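Phage terminase large subunit (Thermus phage P7426, PDB 7KS4) probably acts as the ATP-driven motor and endonuclease that packages viral DNA into empty capsids, the piece described here being its N-terminal ATPase domain. Local coordinates at residues A225-W230 against E235-R240; E239-L242 against E248-Q251. All coordinates share one frame; numbering follows the deposited sequence.

Contact 1. Residues A225-W230 against E235-R240. With SO4 (sulfate ion), chain H.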
loop_
_atom_site.group_PDB
_atom_site.type_symbol
_atom_site.label_atom_id
_atom_site.label_comp_id
_atom_site.label_asym_id
_atom_site.label_seq_id
_atom_site.Cartn_x
_atom_site.Cartn_y
_atom_site.Cartn_z
ATOM N N ALA A 225 2.809 5.200 -15.712
ATOM C CA ALA A 225 1.867 4.496 -16.558
ATOM C C ALA A 225 2.214 3.013 -16.585
ATOM O O ALA A 225 3.326 2.601 -16.250
ATOM C CB ALA A 225 1.893 5.066 -17.979
ATOM N N SER A 226 1.241 2.201 -16.986
ATOM C CA SER A 226 1.501 0.773 -17.109
ATOM C C SER A 226 2.710 0.516 -18.000
ATOM O O SER A 226 3.525 -0.373 -17.719
ATOM C CB SER A 226 0.266 0.068 -17.657
ATOM O OG SER A 226 -0.870 0.386 -16.872
ATOM N N TRP A 227 2.860 1.303 -19.067
ATOM C CA TRP A 227 3.955 1.091 -20.002
ATOM C C TRP A 227 5.268 1.691 -19.524
ATOM O O TRP A 227 6.308 1.403 -20.124
ATOM C CB TRP A 227 3.595 1.656 -21.376
ATOM C CG TRP A 227 3.180 3.087 -21.356
ATOM C CD1 TRP A 227 3.995 4.173 -21.263
ATOM C CD2 TRP A 227 1.841 3.592 -21.440
ATOM N NE1 TRP A 227 3.247 5.327 -21.281
ATOM C CE2 TRP A 227 1.923 4.995 -21.393
ATOM C CE3 TRP A 227 0.583 2.992 -21.550
ATOM C CZ2 TRP A 227 0.795 5.810 -21.451
ATOM C CZ3 TRP A 227 -0.534 3.803 -21.615
ATOM C CH2 TRP A 227 -0.420 5.194 -21.565
ATOM N N ASP A 228 5.251 2.516 -18.472
ATOM C CA ASP A 228 6.500 2.878 -17.810
ATOM C C ASP A 228 7.109 1.675 -17.100
ATOM O O ASP A 228 8.337 1.526 -17.069
ATOM C CB ASP A 228 6.276 4.013 -16.806
ATOM C CG ASP A 228 5.945 5.335 -17.474
ATOM O OD1 ASP A 228 6.482 5.603 -18.571
ATOM O OD2 ASP A 228 5.151 6.109 -16.896
ATOM N N VAL A 229 6.274 0.811 -16.531
ATOM C CA VAL A 229 6.767 -0.394 -15.879
ATOM C C VAL A 229 6.937 -1.536 -16.875
ATOM O O VAL A 229 7.843 -2.358 -16.721
ATOM C CB VAL A 229 5.827 -0.815 -14.742
ATOM C CG1 VAL A 229 6.454 -1.961 -13.938
ATOM C CG2 VAL A 229 5.484 0.386 -13.840
ATOM N N TRP A 230 6.069 -1.607 -17.888
ATOM C CA TRP A 230 6.102 -2.657 -18.903
ATOM C C TRP A 230 6.267 -2.002 -20.269
ATOM O O TRP A 230 5.303 -1.906 -21.044
ATOM C CB TRP A 230 4.840 -3.514 -18.845
ATOM C CG TRP A 230 4.700 -4.243 -17.550
ATOM C CD1 TRP A 230 3.780 -4.006 -16.567
ATOM C CD2 TRP A 230 5.519 -5.321 -17.083
ATOM N NE1 TRP A 230 3.974 -4.878 -15.521
ATOM C CE2 TRP A 230 5.036 -5.696 -15.813
ATOM C CE3 TRP A 230 6.616 -6.008 -17.619
ATOM C CZ2 TRP A 230 5.612 -6.729 -15.070
ATOM C CZ3 TRP A 230 7.186 -7.032 -16.880
ATOM C CH2 TRP A 230 6.683 -7.383 -15.621
ATOM N N GLU A 235 2.845 -1.018 -26.937
ATOM C CA GLU A 235 2.067 -1.089 -28.171
ATOM C C GLU A 235 0.741 -1.807 -27.938
ATOM O O GLU A 235 -0.301 -1.382 -28.453
ATOM C CB GLU A 235 2.866 -1.775 -29.278
ATOM C CG GLU A 235 2.135 -1.830 -30.631
ATOM C CD GLU A 235 1.859 -0.456 -31.251
ATOM O OE1 GLU A 235 2.565 0.515 -30.917
ATOM O OE2 GLU A 235 0.935 -0.350 -32.093
ATOM N N TRP A 236 0.748 -2.879 -27.146
ATOM C CA TRP A 236 -0.506 -3.560 -26.846
ATOM C C TRP A 236 -1.477 -2.623 -26.131
ATOM O O TRP A 236 -2.658 -2.555 -26.489
ATOM C CB TRP A 236 -0.252 -4.815 -26.013
ATOM C CG TRP A 236 -1.524 -5.506 -25.626
ATOM C CD1 TRP A 236 -2.292 -6.321 -26.414
ATOM C CD2 TRP A 236 -2.190 -5.428 -24.363
ATOM N NE1 TRP A 236 -3.393 -6.757 -25.713
ATOM C CE2 TRP A 236 -3.353 -6.224 -24.453
ATOM C CE3 TRP A 236 -1.917 -4.766 -23.161
ATOM C CZ2 TRP A 236 -4.234 -6.379 -23.385
ATOM C CZ3 TRP A 236 -2.800 -4.918 -22.104
ATOM C CH2 TRP A 236 -3.938 -5.725 -22.222
ATOM N N TYR A 237 -0.996 -1.877 -25.127
ATOM C CA TYR A 237 -1.849 -0.894 -24.456
ATOM C C TYR A 237 -2.434 0.095 -25.454
ATOM O O TYR A 237 -3.636 0.389 -25.428
ATOM C CB TYR A 237 -1.064 -0.122 -23.391
ATOM C CG TYR A 237 -0.602 -0.924 -22.208
ATOM C CD1 TYR A 237 -1.471 -1.751 -21.518
ATOM C CD2 TYR A 237 0.715 -0.847 -21.773
ATOM C CE1 TYR A 237 -1.035 -2.487 -20.424
ATOM C CE2 TYR A 237 1.155 -1.577 -20.689
ATOM C CZ TYR A 237 0.279 -2.393 -20.021
ATOM O OH TYR A 237 0.723 -3.117 -18.936
ATOM N N MET A 238 -1.588 0.644 -26.324
ATOM C CA MET A 238 -2.056 1.642 -27.277
ATOM C C MET A 238 -3.101 1.055 -28.217
ATOM O O MET A 238 -4.081 1.724 -28.567
ATOM C CB MET A 238 -0.869 2.206 -28.066
ATOM C CG MET A 238 0.120 3.018 -27.220
ATOM S SD MET A 238 -0.696 4.398 -26.374
ATOM C CE MET A 238 0.644 5.147 -25.451
ATOM N N GLU A 239 -2.920 -0.202 -28.624
ATOM C CA GLU A 239 -3.829 -0.802 -29.591
ATOM C C GLU A 239 -5.167 -1.182 -28.967
ATOM O O GLU A 239 -6.139 -1.400 -29.701
ATOM C CB GLU A 239 -3.150 -2.010 -30.243
ATOM C CG GLU A 239 -1.976 -1.599 -31.122
ATOM C CD GLU A 239 -1.330 -2.754 -31.873
ATOM O OE1 GLU A 239 -1.932 -3.852 -31.939
ATOM O OE2 GLU A 239 -0.220 -2.547 -32.408
ATOM N N ARG A 240 -5.252 -1.229 -27.635
ATOM C CA ARG A 240 -6.543 -1.405 -26.975
ATOM C C ARG A 240 -7.447 -0.189 -27.115
ATOM O O ARG A 240 -8.653 -0.304 -26.883
ATOM C CB ARG A 240 -6.371 -1.685 -25.486
ATOM C CG ARG A 240 -5.664 -2.962 -25.153
ATOM C CD ARG A 240 -5.885 -3.327 -23.692
ATOM N NE ARG A 240 -7.257 -3.760 -23.421
ATOM C CZ ARG A 240 -7.659 -4.357 -22.301
ATOM N NH1 ARG A 240 -6.798 -4.606 -21.326
ATOM N NH2 ARG A 240 -8.932 -4.708 -22.154
HETATM S S SO4 H . -8.248 -5.964 -18.082
HETATM O O1 SO4 H . -8.572 -6.653 -19.329
HETATM O O2 SO4 H . -7.500 -6.861 -17.208
HETATM O O3 SO4 H . -9.490 -5.563 -17.425
HETATM O O4 SO4 H . -7.432 -4.781 -18.353
#

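Contact 2. Residues E239-L242 against E248-Q251. With SO4 (sulfate ion), chain H.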
loop_
_atom_site.group_PDB
_atom_site.type_symbol
_atom_site.label_atom_id
_atom_site.label_comp_id
_atom_site.label_asym_id
_atom_site.label_seq_id
_atom_site.Cartn_x
_atom_site.Cartn_y
_atom_site.Cartn_z
ATOM N N GLU A 239 -2.920 -0.202 -28.624
ATOM C CA GLU A 239 -3.829 -0.802 -29.591
ATOM C C GLU A 239 -5.167 -1.182 -28.967
ATOM O O GLU A 239 -6.139 -1.400 -29.701
ATOM C CB GLU A 239 -3.150 -2.010 -30.243
ATOM C CG GLU A 239 -1.976 -1.599 -31.122
ATOM C CD GLU A 239 -1.330 -2.754 -31.873
ATOM O OE1 GLU A 239 -1.932 -3.852 -31.939
ATOM O OE2 GLU A 239 -0.220 -2.547 -32.408
ATOM N N ARG A 240 -5.252 -1.229 -27.635
ATOM C CA ARG A 240 -6.543 -1.405 -26.975
ATOM C C ARG A 240 -7.447 -0.189 -27.115
ATOM O O ARG A 240 -8.653 -0.304 -26.883
ATOM C CB ARG A 240 -6.371 -1.685 -25.486
ATOM C CG ARG A 240 -5.664 -2.962 -25.153
ATOM C CD ARG A 240 -5.885 -3.327 -23.692
ATOM N NE ARG A 240 -7.257 -3.760 -23.421
ATOM C CZ ARG A 240 -7.659 -4.357 -22.301
ATOM N NH1 ARG A 240 -6.798 -4.606 -21.326
ATOM N NH2 ARG A 240 -8.932 -4.708 -22.154
ATOM N N ARG A 241 -6.901 0.974 -27.455
ATOM C CA ARG A 241 -7.749 2.153 -27.579
ATOM C C ARG A 241 -8.815 1.993 -28.653
ATOM O O ARG A 241 -9.750 2.804 -28.692
ATOM C CB ARG A 241 -6.887 3.382 -27.864
ATOM C CG ARG A 241 -5.953 3.732 -26.712
ATOM C CD ARG A 241 -5.083 4.924 -27.045
ATOM N NE ARG A 241 -4.144 4.632 -28.127
ATOM C CZ ARG A 241 -3.339 5.535 -28.686
ATOM N NH1 ARG A 241 -3.350 6.793 -28.264
ATOM N NH2 ARG A 241 -2.519 5.182 -29.665
ATOM N N LEU A 242 -8.705 0.973 -29.513
ATOM C CA LEU A 242 -9.757 0.701 -30.488
ATOM C C LEU A 242 -11.086 0.402 -29.817
ATOM O O LEU A 242 -12.142 0.736 -30.364
ATOM C CB LEU A 242 -9.384 -0.482 -31.387
ATOM C CG LEU A 242 -8.352 -0.307 -32.503
ATOM C CD1 LEU A 242 -8.492 -1.454 -33.501
ATOM C CD2 LEU A 242 -8.475 1.025 -33.224
ATOM N N GLU A 248 -11.045 5.923 -19.894
ATOM C CA GLU A 248 -10.606 4.720 -19.197
ATOM C C GLU A 248 -9.150 4.414 -19.511
ATOM O O GLU A 248 -8.379 4.046 -18.616
ATOM C CB GLU A 248 -11.503 3.538 -19.571
ATOM C CG GLU A 248 -11.113 2.222 -18.911
ATOM C CD GLU A 248 -11.979 1.061 -19.365
ATOM O OE1 GLU A 248 -13.160 1.298 -19.704
ATOM O OE2 GLU A 248 -11.476 -0.085 -19.388
ATOM N N PHE A 249 -8.751 4.563 -20.777
ATOM C CA PHE A 249 -7.372 4.272 -21.154
ATOM C C PHE A 249 -6.404 5.231 -20.473
ATOM O O PHE A 249 -5.400 4.806 -19.887
ATOM C CB PHE A 249 -7.204 4.343 -22.672
ATOM C CG PHE A 249 -5.771 4.295 -23.108
ATOM C CD1 PHE A 249 -5.158 3.086 -23.386
ATOM C CD2 PHE A 249 -5.027 5.459 -23.207
ATOM C CE1 PHE A 249 -3.833 3.045 -23.769
ATOM C CE2 PHE A 249 -3.703 5.421 -23.579
ATOM C CZ PHE A 249 -3.105 4.213 -23.862
ATOM N N ARG A 250 -6.682 6.536 -20.551
ATOM C CA ARG A 250 -5.782 7.517 -19.956
ATOM C C ARG A 250 -5.655 7.330 -18.449
ATOM O O ARG A 250 -4.592 7.613 -17.879
ATOM C CB ARG A 250 -6.268 8.933 -20.274
ATOM C CG ARG A 250 -6.139 9.333 -21.739
ATOM C CD ARG A 250 -6.600 10.769 -21.968
ATOM N NE ARG A 250 -6.372 11.187 -23.349
ATOM C CZ ARG A 250 -5.239 11.715 -23.805
ATOM N NH1 ARG A 250 -4.209 11.910 -22.990
ATOM N NH2 ARG A 250 -5.135 12.054 -25.084
ATOM N N GLN A 251 -6.722 6.887 -17.780
ATOM C CA GLN A 251 -6.664 6.712 -16.330
ATOM C C GLN A 251 -6.022 5.389 -15.941
ATOM O O GLN A 251 -5.093 5.359 -15.127
ATOM C CB GLN A 251 -8.062 6.776 -15.719
ATOM C CG GLN A 251 -8.641 8.154 -15.610
ATOM C CD GLN A 251 -9.810 8.193 -14.645
ATOM O OE1 GLN A 251 -10.422 7.164 -14.346
ATOM N NE2 GLN A 251 -10.112 9.375 -14.139
HETATM S S SO4 H . -8.248 -5.964 -18.082
HETATM O O1 SO4 H . -8.572 -6.653 -19.329
HETATM O O2 SO4 H . -7.500 -6.861 -17.208
HETATM O O3 SO4 H . -9.490 -5.563 -17.425
HETATM O O4 SO4 H . -7.432 -4.781 -18.353
#

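Contact 1. Residues A225-W230 against E235-R240
Y237 reaches from helix 234-239 to the short helix 226-229 and shows how a single aromatic ring can carry most of a helix-helix contact. Its CZ lies 3.4 Å from CB of S226, and its CE2 lies 3.7 Å from the backbone N of W227, so the ring runs obliquely against the first turn of the short helix. Farther back on the same ring, CD2 meets CB of W227 at 3.8 Å and also sits at the rim of the indole, near its plane. W227 holds CG between its backbone N and carbonyl carbon (chi1 54°), which swings the indole alongside Y237 and on toward M238. There the methyl CE of M238 stands over the six-membered ring, 4.0 Å from its centroid and 10° off the normal, a CH-pi contact; the sulfur follows at a distance as a Met-aromatic partner. CB of A225 covers the opposite face.

Packing is looser toward W230, where CD1 comes no nearer than 4.0 Å to OH of Y237. Farther along the chain, R240 leaves the contact altogether: NH1 donates to O4 of a sulfate at 3.0 Å, NH1 and NH2 each add a weak bond to O1, and the ion probably came from the crystallisation liquor. On the inner side S226 OG bonds to the carbonyl of R44 and W230 NE1 to that of Q45. The helix pair thus backs onto the phosphate-binding P-loop of an ASCE ATPase, where Q45 and S46 bind ADP.

Contact 2. Residues E239-L242 against E248-Q251
R241 lies over F249, joining the turn after helix 234-239 to helix 246-252, two consecutive helices of the P-loop ATPase domain. The example shows how the aliphatic part of an arginine can cover a phenyl ring while its charged end is held elsewhere. From CB the chain steps to CG, which sits over the ring face, 3.6 Å from the centroid and 16° off the normal, with CD1 of F249 its closest atom at 3.5 Å. CD continues across the same ring and is 3.8 Å from both CE2 and CZ. A bend at chi3 then turns the head group, and NE donates to the carbonyl O of M238, a bond back to the preceding helix. Beyond it the guanidinium lies oblique to the phenyl group, the two planes 31° apart; with CZ of R241 5.5 Å from the centroid, any cation-pi attraction is weak at most. The contact with the ring is thus made by the methylenes CG and CD, while NE is bonded to M238 O. F249 itself is buried, and its ring also meets that of W227. In F249 CG stands anti to the backbone N (chi1 170°), which extends the phenyl group from helix 246-252 until its CD1 lies under CG of R241.

Overall arrangement
Contacts 1 and 2 follow one another along the chain, with centres about 9 Å apart, on the same side of the ATPase domain and about 22 and 25 Å from the centre of the chain. Strand 219-224, an outermost strand of the eight-stranded sheet, leads into helix 226-229, then come helices 234-239 and 246-252. The two contacts share E239 and R240, where helix 234-239 runs into the following turn. They also touch directly: F249 CZ lies 3.4 Å from W227 CZ3 and 3.5 Å from M238 SD, which makes one continuous apolar cluster. Contact 1 is the part nearer ADP, so the cluster links helix 226-229, beside the ADP-binding loop, to helices 234-239 and 246-252.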